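Local coordinates for protein terminal oxygenase component of carbazole 1,9a-dioxygenase (PDB 3GKQ) that probably dioxygenates carbazole at its angular position, passing electrons from a Rieske [2Fe-2S] cluster to a mononuclear non-heme iron, at residues L26-H31 against R375-R380; Y33-S38 against V49-E54; R71-G76 against W98-D103; R75-S80 against S92-G97. One frame throughout, in Å; residues are numbered along the deposited sequence.

Contact 1 of 4, residues L26-H31 against R375-R380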
# COMPACT_ATOMS: atom_id res chain seq x y z
N LEU A 26 -19.12 3.16 7.49
CA LEU A 26 -19.21 4.24 6.51
C LEU A 26 -20.23 5.30 6.91
O LEU A 26 -20.56 6.19 6.13
CB LEU A 26 -19.55 3.65 5.14
CG LEU A 26 -18.80 4.19 3.92
CD1 LEU A 26 -17.33 4.43 4.24
CD2 LEU A 26 -18.95 3.18 2.79
N GLY A 27 -20.74 5.21 8.14
CA GLY A 27 -21.70 6.19 8.61
C GLY A 27 -23.16 5.81 8.43
O GLY A 27 -23.49 4.69 8.02
N PHE A 28 -24.03 6.76 8.73
CA PHE A 28 -25.47 6.54 8.62
C PHE A 28 -26.08 7.20 7.40
O PHE A 28 -25.89 8.40 7.16
CB PHE A 28 -26.16 7.04 9.89
CG PHE A 28 -25.69 6.35 11.14
CD1 PHE A 28 -25.69 4.96 11.22
CD2 PHE A 28 -25.29 7.09 12.25
CE1 PHE A 28 -25.30 4.32 12.40
CE2 PHE A 28 -24.90 6.46 13.43
CZ PHE A 28 -24.90 5.07 13.50
N ARG A 29 -26.82 6.40 6.63
CA ARG A 29 -27.48 6.88 5.42
C ARG A 29 -28.80 7.55 5.78
O ARG A 29 -29.39 7.27 6.84
CB ARG A 29 -27.73 5.70 4.47
CG ARG A 29 -28.12 6.10 3.05
CD ARG A 29 -28.26 4.89 2.11
NE ARG A 29 -28.60 5.29 0.75
CZ ARG A 29 -27.79 5.96 -0.07
NH1 ARG A 29 -26.56 6.30 0.32
NH2 ARG A 29 -28.20 6.30 -1.28
N ASN A 30 -29.26 8.45 4.91
CA ASN A 30 -30.51 9.18 5.11
C ASN A 30 -30.42 10.26 6.19
O ASN A 30 -31.34 10.44 6.99
CB ASN A 30 -31.65 8.21 5.40
CG ASN A 30 -31.93 7.28 4.23
OD1 ASN A 30 -32.16 7.73 3.10
ND2 ASN A 30 -31.89 5.97 4.48
N HIS A 31 -29.31 11.00 6.20
CA HIS A 31 -29.08 12.08 7.15
C HIS A 31 -28.34 13.21 6.44
O HIS A 31 -27.73 12.99 5.39
CB HIS A 31 -28.22 11.60 8.32
CG HIS A 31 -28.93 10.69 9.28
ND1 HIS A 31 -29.75 11.16 10.29
CD2 HIS A 31 -28.92 9.34 9.41
CE1 HIS A 31 -30.21 10.14 10.99
NE2 HIS A 31 -29.72 9.03 10.48
N ARG A 375 -31.11 6.39 10.56
CA ARG A 375 -32.04 6.11 9.47
C ARG A 375 -31.48 5.20 8.38
O ARG A 375 -31.98 5.20 7.25
CB ARG A 375 -32.50 7.44 8.85
CG ARG A 375 -33.23 8.35 9.84
CD ARG A 375 -33.46 9.72 9.24
NE ARG A 375 -34.09 10.65 10.17
CZ ARG A 375 -35.41 10.81 10.28
NH1 ARG A 375 -36.24 10.10 9.53
NH2 ARG A 375 -35.89 11.71 11.14
N GLY A 376 -30.46 4.42 8.72
CA GLY A 376 -29.90 3.50 7.74
C GLY A 376 -28.39 3.37 7.82
O GLY A 376 -27.69 4.33 8.15
N ILE A 377 -27.89 2.18 7.52
CA ILE A 377 -26.46 1.91 7.54
C ILE A 377 -25.90 2.06 6.13
O ILE A 377 -26.28 1.32 5.23
CB ILE A 377 -26.17 0.46 8.01
CG1 ILE A 377 -26.90 0.17 9.33
CG2 ILE A 377 -24.67 0.25 8.14
CD1 ILE A 377 -26.52 1.09 10.47
N GLN A 378 -25.01 3.03 5.95
CA GLN A 378 -24.40 3.24 4.64
C GLN A 378 -23.54 2.02 4.32
O GLN A 378 -22.77 1.57 5.16
CB GLN A 378 -23.52 4.49 4.65
CG GLN A 378 -22.78 4.73 3.34
CD GLN A 378 -23.68 5.34 2.28
OE1 GLN A 378 -24.91 5.29 2.38
NE2 GLN A 378 -23.07 5.92 1.25
N THR A 379 -23.66 1.49 3.11
CA THR A 379 -22.87 0.32 2.70
C THR A 379 -22.32 0.52 1.30
O THR A 379 -22.93 1.23 0.49
CB THR A 379 -23.72 -0.96 2.67
OG1 THR A 379 -24.73 -0.84 1.66
CG2 THR A 379 -24.38 -1.21 4.02
N ARG A 380 -21.18 -0.09 1.01
CA ARG A 380 -20.59 0.02 -0.32
C ARG A 380 -20.38 -1.39 -0.87
O ARG A 380 -19.68 -2.21 -0.26
CB ARG A 380 -19.27 0.80 -0.28
CG ARG A 380 -18.05 0.03 0.20
CD ARG A 380 -16.89 1.00 0.47
NE ARG A 380 -16.74 1.98 -0.60
CZ ARG A 380 -15.98 3.08 -0.52
NH1 ARG A 380 -15.31 3.34 0.60
NH2 ARG A 380 -15.91 3.91 -1.54
O HOH W 1 -21.93 2.58 7.45
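R29 and G376 meet by their backbones, R29 N giving a hydrogen bond of 2.7 Å to G376 O. Two residues along in each segment, Q378 N donates to G27 O at 3.1 Å, and the pair makes a single beta bridge between F28 and I377. A water accepts from L26 N and donates to G27 O and Q378 O. Side chains add three more hydrogen bonds. N30 ND2 reaches R375 O at 2.9 Å, and R375 N points at H31 NE2 (3.0 Å, nearly straight at 163°), while D151 bonds H31 ND1, so both ring nitrogens are gripped. R29 runs out extended, CG anti to the backbone N (chi1 -167°), and its NH1 meets Q378 OE1 on an in-plane lone pair at 2.8 Å; D142 and E54 share its charge, and Q378 NE2 is hydrogen-bonded to E54. Carbon contacts are sparser: R375 CD makes a CH-pi contact over one face of the H31 ring, 4.1 Å from its centroid, with E150 holding the guanidinium; F28 CE1 touches I377 CD1 at 4.0 Å. A leucine in place of H31 would probably leave R375 N without its acceptor and D151 without its ring partner. The tail after helix 361-373 is thereby tied to the chain entering strand 31-35, where N30 and H31 both face V140 as a G1 beta bulge.

Contact 2 of 4, residues Y33-S38 against V49-E54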
# COMPACT_ATOMS: atom_id res chain seq x y z
N TYR A 33 -25.36 16.02 6.18
CA TYR A 33 -23.96 16.12 6.57
C TYR A 33 -23.34 17.37 5.95
O TYR A 33 -23.55 17.65 4.78
CB TYR A 33 -23.17 14.91 6.07
CG TYR A 33 -23.50 13.60 6.75
CD1 TYR A 33 -22.91 13.24 7.96
CD2 TYR A 33 -24.40 12.70 6.17
CE1 TYR A 33 -23.19 12.03 8.58
CE2 TYR A 33 -24.70 11.49 6.77
CZ TYR A 33 -24.09 11.15 7.98
OH TYR A 33 -24.38 9.95 8.57
N PRO A 34 -22.58 18.14 6.75
CA PRO A 34 -21.94 19.34 6.21
C PRO A 34 -20.67 18.85 5.50
O PRO A 34 -20.00 17.95 6.00
CB PRO A 34 -21.63 20.15 7.47
CG PRO A 34 -21.33 19.08 8.48
CD PRO A 34 -22.41 18.04 8.21
N VAL A 35 -20.34 19.43 4.35
CA VAL A 35 -19.16 18.97 3.63
C VAL A 35 -18.13 20.04 3.32
O VAL A 35 -16.95 19.73 3.10
CB VAL A 35 -19.55 18.31 2.29
CG1 VAL A 35 -20.42 17.09 2.55
CG2 VAL A 35 -20.29 19.31 1.41
N ARG A 36 -18.55 21.30 3.32
CA ARG A 36 -17.62 22.38 3.00
C ARG A 36 -18.15 23.72 3.54
O ARG A 36 -19.34 23.85 3.84
CB ARG A 36 -17.47 22.46 1.48
CG ARG A 36 -16.08 22.82 0.97
CD ARG A 36 -15.32 21.62 0.40
NE ARG A 36 -14.89 20.70 1.45
CZ ARG A 36 -14.14 19.62 1.25
NH1 ARG A 36 -13.73 19.31 0.03
NH2 ARG A 36 -13.81 18.85 2.27
N LEU A 37 -17.26 24.69 3.68
CA LEU A 37 -17.66 26.02 4.15
C LEU A 37 -18.21 26.74 2.92
O LEU A 37 -17.72 26.55 1.81
CB LEU A 37 -16.44 26.78 4.69
CG LEU A 37 -15.68 26.10 5.84
CD1 LEU A 37 -14.45 26.92 6.19
CD2 LEU A 37 -16.59 25.95 7.04
N SER A 38 -19.24 27.56 3.12
CA SER A 38 -19.86 28.29 2.01
C SER A 38 -18.83 29.00 1.12
O SER A 38 -18.94 28.96 -0.10
CB SER A 38 -20.85 29.33 2.54
OG SER A 38 -22.00 28.71 3.08
N VAL A 49 -16.02 16.72 -3.69
CA VAL A 49 -15.95 16.30 -2.30
C VAL A 49 -16.33 14.83 -2.23
O VAL A 49 -16.87 14.27 -3.19
CB VAL A 49 -16.94 17.08 -1.39
CG1 VAL A 49 -16.58 18.57 -1.35
CG2 VAL A 49 -18.36 16.88 -1.88
N GLN A 50 -16.04 14.20 -1.10
CA GLN A 50 -16.39 12.80 -0.91
C GLN A 50 -16.89 12.62 0.51
O GLN A 50 -16.23 13.05 1.46
CB GLN A 50 -15.19 11.88 -1.15
CG GLN A 50 -15.53 10.39 -1.01
CD GLN A 50 -14.34 9.48 -1.28
OE1 GLN A 50 -13.57 9.70 -2.22
NE2 GLN A 50 -14.18 8.45 -0.46
N LEU A 51 -18.07 12.03 0.66
CA LEU A 51 -18.62 11.78 1.98
C LEU A 51 -19.33 10.44 1.95
O LEU A 51 -20.00 10.11 0.96
CB LEU A 51 -19.59 12.89 2.42
CG LEU A 51 -20.98 12.92 1.79
CD1 LEU A 51 -21.87 13.88 2.58
CD2 LEU A 51 -20.89 13.34 0.34
N LEU A 52 -19.17 9.67 3.02
CA LEU A 52 -19.79 8.35 3.10
C LEU A 52 -19.43 7.47 1.91
O LEU A 52 -20.23 6.65 1.47
CB LEU A 52 -21.31 8.47 3.24
CG LEU A 52 -21.79 8.86 4.65
CD1 LEU A 52 -21.47 10.33 4.93
CD2 LEU A 52 -23.29 8.62 4.75
N GLY A 53 -18.21 7.64 1.40
CA GLY A 53 -17.74 6.86 0.28
C GLY A 53 -18.25 7.27 -1.09
O GLY A 53 -17.89 6.67 -2.10
N GLU A 54 -19.10 8.30 -1.14
CA GLU A 54 -19.66 8.76 -2.41
C GLU A 54 -18.97 10.03 -2.92
O GLU A 54 -18.76 10.98 -2.16
CB GLU A 54 -21.17 8.99 -2.24
CG GLU A 54 -21.95 7.69 -2.00
CD GLU A 54 -23.44 7.91 -1.74
OE1 GLU A 54 -24.01 8.91 -2.23
OE2 GLU A 54 -24.05 7.07 -1.04
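Y33 and V35 of strand 31-35 pack on L51 and L52, at the end of strand 47-51, in the beta-sheet part of the Rieske domain, next to strand 282-289. The two are edge strands of different three-stranded antiparallel sheets; their touching parts run nearly antiparallel, 160° apart, yet V35 and V49, the nearest pair, keep their CA atoms 7.3 Å apart, too far for backbone pairing, so the contact is made by side chains. L51 and L52 open the type I' turn that joins strand 47-51 to strand 54-61 as a tight beta-hairpin, closed by L51 and E54 bonding each other's backbone both ways.

The aromatic contact is a CH-pi one: L52 CD1 stands over the centre of the Y33 ring, 3.9 Å from the centroid, while CD2 reaches Y33 CE2 at 3.8 Å. With CG anti to its carbonyl carbon (chi1 -69°), Y33 carries the ring alongside the turn, and its hydroxyl bonds F28 O. An alanine at Y33 would probably open a gap beneath L52 and leave F28 O without this partner.

Aliphatic packing follows along the strands. L51 CD1 touches both V35 CG1, 3.5 Å away, and Y33 CB, at 3.9 Å; strand 135-140 supplies V140 against the same leucine.

The last contact sets a methyl over a guanidinium. R36, where the chain turns its corner, bends twice and comes from the direction opposite to V49, whose CG1 lies over one guanidinium face, 3.3 Å from R36 NH1.

Contact 3 of 4, residues R71-G76 against W98-D103. With FES (Fe2/s2 (inorganic) cluster), chain H.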
# COMPACT_ATOMS: atom_id res chain seq x y z
N ARG A 71 -19.39 11.47 -11.42
CA ARG A 71 -19.03 10.38 -12.32
C ARG A 71 -19.93 10.38 -13.55
O ARG A 71 -21.16 10.39 -13.43
CB ARG A 71 -19.16 9.03 -11.61
CG ARG A 71 -18.73 7.86 -12.48
CD ARG A 71 -18.58 6.58 -11.67
NE ARG A 71 -19.88 6.03 -11.27
CZ ARG A 71 -20.02 4.99 -10.45
NH1 ARG A 71 -18.95 4.39 -9.94
NH2 ARG A 71 -21.24 4.54 -10.16
N CYS A 72 -19.32 10.34 -14.73
CA CYS A 72 -20.07 10.34 -15.98
C CYS A 72 -20.76 8.99 -16.18
O CYS A 72 -20.20 7.94 -15.89
CB CYS A 72 -19.12 10.63 -17.15
SG CYS A 72 -19.92 10.85 -18.77
N LEU A 73 -21.99 9.04 -16.68
CA LEU A 73 -22.77 7.83 -16.92
C LEU A 73 -22.26 7.01 -18.09
O LEU A 73 -22.55 5.82 -18.19
CB LEU A 73 -24.23 8.21 -17.20
CG LEU A 73 -24.97 8.94 -16.08
CD1 LEU A 73 -26.37 9.31 -16.56
CD2 LEU A 73 -25.03 8.04 -14.85
N HIS A 74 -21.49 7.65 -18.97
CA HIS A 74 -20.96 6.99 -20.16
C HIS A 74 -19.90 5.92 -19.89
O HIS A 74 -20.18 4.72 -19.97
CB HIS A 74 -20.40 8.04 -21.12
CG HIS A 74 -19.99 7.48 -22.45
ND1 HIS A 74 -19.02 8.06 -23.24
CD2 HIS A 74 -20.41 6.39 -23.13
CE1 HIS A 74 -18.85 7.35 -24.34
NE2 HIS A 74 -19.69 6.32 -24.30
N ARG A 75 -18.68 6.35 -19.59
CA ARG A 75 -17.59 5.40 -19.32
C ARG A 75 -17.12 5.46 -17.87
O ARG A 75 -16.05 4.96 -17.53
CB ARG A 75 -16.43 5.67 -20.28
CG ARG A 75 -16.81 5.61 -21.77
CD ARG A 75 -17.49 4.29 -22.13
NE ARG A 75 -16.67 3.14 -21.77
CZ ARG A 75 -15.70 2.64 -22.53
NH1 ARG A 75 -15.41 3.19 -23.70
NH2 ARG A 75 -14.99 1.60 -22.10
N GLY A 76 -17.92 6.11 -17.03
CA GLY A 76 -17.61 6.20 -15.62
C GLY A 76 -16.43 7.03 -15.17
O GLY A 76 -15.95 6.83 -14.06
N TRP A 98 -20.69 14.47 -22.85
CA TRP A 98 -22.06 14.27 -22.38
C TRP A 98 -22.29 15.47 -21.46
O TRP A 98 -21.45 15.76 -20.60
CB TRP A 98 -22.21 12.95 -21.63
CG TRP A 98 -22.35 11.75 -22.54
CD1 TRP A 98 -21.74 11.56 -23.76
CD2 TRP A 98 -23.09 10.55 -22.27
NE1 TRP A 98 -22.05 10.32 -24.26
CE2 TRP A 98 -22.87 9.68 -23.36
CE3 TRP A 98 -23.90 10.13 -21.21
CZ2 TRP A 98 -23.44 8.40 -23.42
CZ3 TRP A 98 -24.46 8.86 -21.27
CH2 TRP A 98 -24.23 8.01 -22.37
N THR A 99 -23.40 16.16 -21.65
CA THR A 99 -23.69 17.37 -20.89
C THR A 99 -24.88 17.27 -19.95
O THR A 99 -25.98 16.91 -20.36
CB THR A 99 -23.89 18.54 -21.88
OG1 THR A 99 -22.72 18.66 -22.70
CG2 THR A 99 -24.13 19.86 -21.15
N TYR A 100 -24.65 17.60 -18.68
CA TYR A 100 -25.67 17.51 -17.64
C TYR A 100 -25.96 18.84 -16.96
O TYR A 100 -25.07 19.67 -16.79
CB TYR A 100 -25.23 16.53 -16.55
CG TYR A 100 -24.61 15.23 -17.03
CD1 TYR A 100 -23.26 15.17 -17.39
CD2 TYR A 100 -25.36 14.06 -17.09
CE1 TYR A 100 -22.68 13.96 -17.79
CE2 TYR A 100 -24.79 12.85 -17.49
CZ TYR A 100 -23.45 12.80 -17.83
OH TYR A 100 -22.89 11.60 -18.21
N ARG A 101 -27.21 19.03 -16.54
CA ARG A 101 -27.60 20.24 -15.82
C ARG A 101 -27.28 20.06 -14.34
O ARG A 101 -27.50 18.98 -13.78
CB ARG A 101 -29.10 20.52 -15.97
CG ARG A 101 -29.55 21.04 -17.33
CD ARG A 101 -31.04 21.36 -17.31
NE ARG A 101 -31.37 22.37 -16.31
CZ ARG A 101 -31.32 23.69 -16.51
NH1 ARG A 101 -30.95 24.17 -17.69
NH2 ARG A 101 -31.63 24.53 -15.53
N TRP A 102 -26.78 21.12 -13.71
CA TRP A 102 -26.46 21.08 -12.29
C TRP A 102 -27.68 20.92 -11.40
O TRP A 102 -27.64 20.18 -10.41
CB TRP A 102 -25.72 22.35 -11.86
CG TRP A 102 -24.33 22.48 -12.38
CD1 TRP A 102 -23.92 23.25 -13.44
CD2 TRP A 102 -23.16 21.84 -11.87
NE1 TRP A 102 -22.56 23.13 -13.61
CE2 TRP A 102 -22.07 22.27 -12.67
CE3 TRP A 102 -22.92 20.94 -10.82
CZ2 TRP A 102 -20.76 21.82 -12.45
CZ3 TRP A 102 -21.61 20.50 -10.60
CH2 TRP A 102 -20.55 20.94 -11.41
N ASP A 103 -28.78 21.59 -11.75
CA ASP A 103 -29.97 21.53 -10.91
C ASP A 103 -30.71 20.19 -10.86
O ASP A 103 -31.28 19.86 -9.83
CB ASP A 103 -30.95 22.67 -11.26
CG ASP A 103 -31.45 22.62 -12.70
OD1 ASP A 103 -31.09 21.70 -13.45
OD2 ASP A 103 -32.22 23.53 -13.07
FE1 FES H . -18.07 11.11 -20.04
FE2 FES H . -17.86 9.65 -22.39
S1 FES H . -18.89 11.60 -22.15
S2 FES H . -16.96 9.19 -20.30
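H74 and W98 mark the closest backbone approach, CA atoms 7.7 Å apart, so strand 98-101 passes the irregular loop 71-76 without pairing with it and side chains bridge the distance. The H74 ring lies nearly parallel to the indole (planes 11° apart) as an offset stack on its five-membered ring, centroids 4.6 Å apart. H74 CB then sits over the six-membered ring, 3.7 Å from its centroid; with CG anti to the backbone N (chi1 -173°), the imidazole is carried on over the CE2-CZ2 bond of the indole. R75 CG covers the opposite imidazole face. C72 and H74 form the Cys-X-His half of the Rieske motif: C72 SG binds one iron at 2.3 Å and H74 ND1 the other at 2.1 Å, the remaining protein ligands being C93 and H96. W98 turns its CD1 to the cluster sulfide S1, 3.3 Å away.

Y100 works on the cysteine side. Its hydroxyl oxygen accepts a hydrogen bond from L73 N (3.1 Å, 154°) and also stands 3.1 Å from C72 SG, which lies at the edge of the phenol ring. H74 N donates to the same sulfur, a bond that would probably help stabilise its negative charge. L73 CD1 touches Y100 CE2. Beyond the ligand sphere, H74 NE2 is hydrogen-bonded to D360 of the second subunit, and F357 of that subunit meets the ring edge-to-face.

Contact 4 of 4, residues R75-S80 against S92-G97. With FES (Fe2/s2 (inorganic) cluster), chain H.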
# COMPACT_ATOMS: atom_id res chain seq x y z
N ARG A 75 -18.68 6.35 -19.59
CA ARG A 75 -17.59 5.40 -19.32
C ARG A 75 -17.12 5.46 -17.87
O ARG A 75 -16.05 4.96 -17.53
CB ARG A 75 -16.43 5.67 -20.28
CG ARG A 75 -16.81 5.61 -21.77
CD ARG A 75 -17.49 4.29 -22.13
NE ARG A 75 -16.67 3.14 -21.77
CZ ARG A 75 -15.70 2.64 -22.53
NH1 ARG A 75 -15.41 3.19 -23.70
NH2 ARG A 75 -14.99 1.60 -22.10
N GLY A 76 -17.92 6.11 -17.03
CA GLY A 76 -17.61 6.20 -15.62
C GLY A 76 -16.43 7.03 -15.17
O GLY A 76 -15.95 6.83 -14.06
N VAL A 77 -15.96 7.97 -15.99
CA VAL A 77 -14.84 8.80 -15.57
C VAL A 77 -15.31 9.79 -14.51
O VAL A 77 -16.51 10.03 -14.35
CB VAL A 77 -14.22 9.60 -16.74
CG1 VAL A 77 -13.77 8.64 -17.84
CG2 VAL A 77 -15.23 10.63 -17.27
N THR A 78 -14.35 10.35 -13.79
CA THR A 78 -14.65 11.34 -12.76
C THR A 78 -14.72 12.70 -13.46
O THR A 78 -13.74 13.17 -14.02
CB THR A 78 -13.55 11.35 -11.68
OG1 THR A 78 -13.51 10.08 -11.03
CG2 THR A 78 -13.81 12.44 -10.66
N LEU A 79 -15.89 13.33 -13.43
CA LEU A 79 -16.08 14.62 -14.09
C LEU A 79 -15.09 15.67 -13.63
O LEU A 79 -14.50 16.37 -14.45
CB LEU A 79 -17.51 15.13 -13.86
CG LEU A 79 -18.64 14.28 -14.45
CD1 LEU A 79 -19.98 14.77 -13.91
CD2 LEU A 79 -18.60 14.36 -15.96
N SER A 80 -14.89 15.77 -12.32
CA SER A 80 -13.98 16.75 -11.74
C SER A 80 -12.50 16.58 -12.11
O SER A 80 -11.68 17.42 -11.74
CB SER A 80 -14.13 16.79 -10.21
OG SER A 80 -13.71 15.58 -9.61
N SER A 92 -20.06 19.70 -18.97
CA SER A 92 -19.89 18.73 -20.03
C SER A 92 -18.69 17.84 -19.71
O SER A 92 -17.61 18.35 -19.38
CB SER A 92 -19.65 19.43 -21.38
OG SER A 92 -20.74 20.28 -21.73
N CYS A 93 -18.88 16.53 -19.78
CA CYS A 93 -17.79 15.60 -19.51
C CYS A 93 -16.66 15.88 -20.48
O CYS A 93 -16.88 16.07 -21.68
CB CYS A 93 -18.24 14.14 -19.66
SG CYS A 93 -16.92 12.94 -19.28
N TRP A 94 -15.45 15.89 -19.94
CA TRP A 94 -14.25 16.15 -20.71
C TRP A 94 -13.87 15.07 -21.70
O TRP A 94 -12.99 15.28 -22.55
CB TRP A 94 -13.08 16.38 -19.75
CG TRP A 94 -12.98 15.31 -18.67
CD1 TRP A 94 -13.59 15.32 -17.45
CD2 TRP A 94 -12.23 14.09 -18.74
NE1 TRP A 94 -13.26 14.18 -16.74
CE2 TRP A 94 -12.43 13.41 -17.51
CE3 TRP A 94 -11.41 13.50 -19.71
CZ2 TRP A 94 -11.83 12.17 -17.23
CZ3 TRP A 94 -10.81 12.26 -19.43
CH2 TRP A 94 -11.03 11.61 -18.20
N TYR A 95 -14.51 13.90 -21.62
CA TYR A 95 -14.16 12.81 -22.52
C TYR A 95 -14.95 12.81 -23.84
O TYR A 95 -14.36 12.94 -24.91
CB TYR A 95 -14.32 11.46 -21.80
CG TYR A 95 -13.48 10.33 -22.37
CD1 TYR A 95 -12.75 10.49 -23.54
CD2 TYR A 95 -13.45 9.07 -21.74
CE1 TYR A 95 -12.00 9.44 -24.08
CE2 TYR A 95 -12.71 8.01 -22.28
CZ TYR A 95 -11.99 8.21 -23.45
OH TYR A 95 -11.26 7.17 -23.98
N HIS A 96 -16.27 12.66 -23.76
CA HIS A 96 -17.10 12.65 -24.96
C HIS A 96 -18.20 13.71 -24.93
O HIS A 96 -19.20 13.61 -25.65
CB HIS A 96 -17.75 11.28 -25.18
CG HIS A 96 -16.79 10.13 -25.10
ND1 HIS A 96 -16.52 9.47 -23.91
CD2 HIS A 96 -16.05 9.52 -26.05
CE1 HIS A 96 -15.64 8.51 -24.14
NE2 HIS A 96 -15.34 8.52 -25.43
N GLY A 97 -18.03 14.71 -24.07
CA GLY A 97 -18.98 15.80 -23.99
C GLY A 97 -20.41 15.56 -23.56
O GLY A 97 -21.28 16.37 -23.90
FE1 FES H . -18.07 11.11 -20.04
FE2 FES H . -17.86 9.65 -22.39
S1 FES H . -18.89 11.60 -22.15
S2 FES H . -16.96 9.19 -20.30
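C93 meets V77 and L79 where it opens the Cys-X-X-His half of the Rieske [2Fe-2S] motif. Its SG binds one iron at 2.3 Å and is brushed by V77 CG2 at 3.5 Å, while L79 CD2 packs on the cysteine CB. Y95 N donates to the same sulfur.

W94 follows, its indole swung between the backbone N and the carbonyl carbon (chi1 48°) and so laid toward the other loop. NE1 gives T78 O a straight hydrogen bond (2.9 Å, 163°) that lies in the indole plane but meets the carbonyl from above its own. On the benzo side of the indole, CZ2 touches V77 CB at 3.5 Å, so a polar and an apolar contact hold the same region of the ring.

Y95 crosses V77 at about a right angle, CD2 against V77 CG1, with its CB 3.8 Å from the sulfide S2; its hydroxyl bonds N180 of the second subunit.

H96 ND1 binds the second iron at 2.0 Å, the imidazole edge facing S1. R75 CG lies beside CE1; the arginine itself runs on to E179 and Y345 of the second subunit. H96 NE2 is hydrogen-bonded to D183 of that subunit, probably the bridging aspartate through which Rieske oxygenases link cluster and mononuclear iron.

G97 closes the loop at positive phi, with a weak backbone bond to C93 O and its N 3.8 Å from the cluster sulfide S1.

How the contacts relate
Contacts 2, 3 and 4 are buried, whereas contact 1 is partly buried and relies on backbone, amide and charged groups. Contact 2 is almost wholly apolar packing between two sheets and touches contact 1, with E54 serving Q378 and R29. Contacts 3 and 4, their centres about 7 Å apart, share R75 and G76 and enclose one cluster, each giving one cysteine and one histidine; W98 O also meets C93 N. Their centres lie about 29 and 31 Å from the chain's centre, far out yet buried, with the second subunit packed against both. No other chain of the assembly touches contacts 1 and 2.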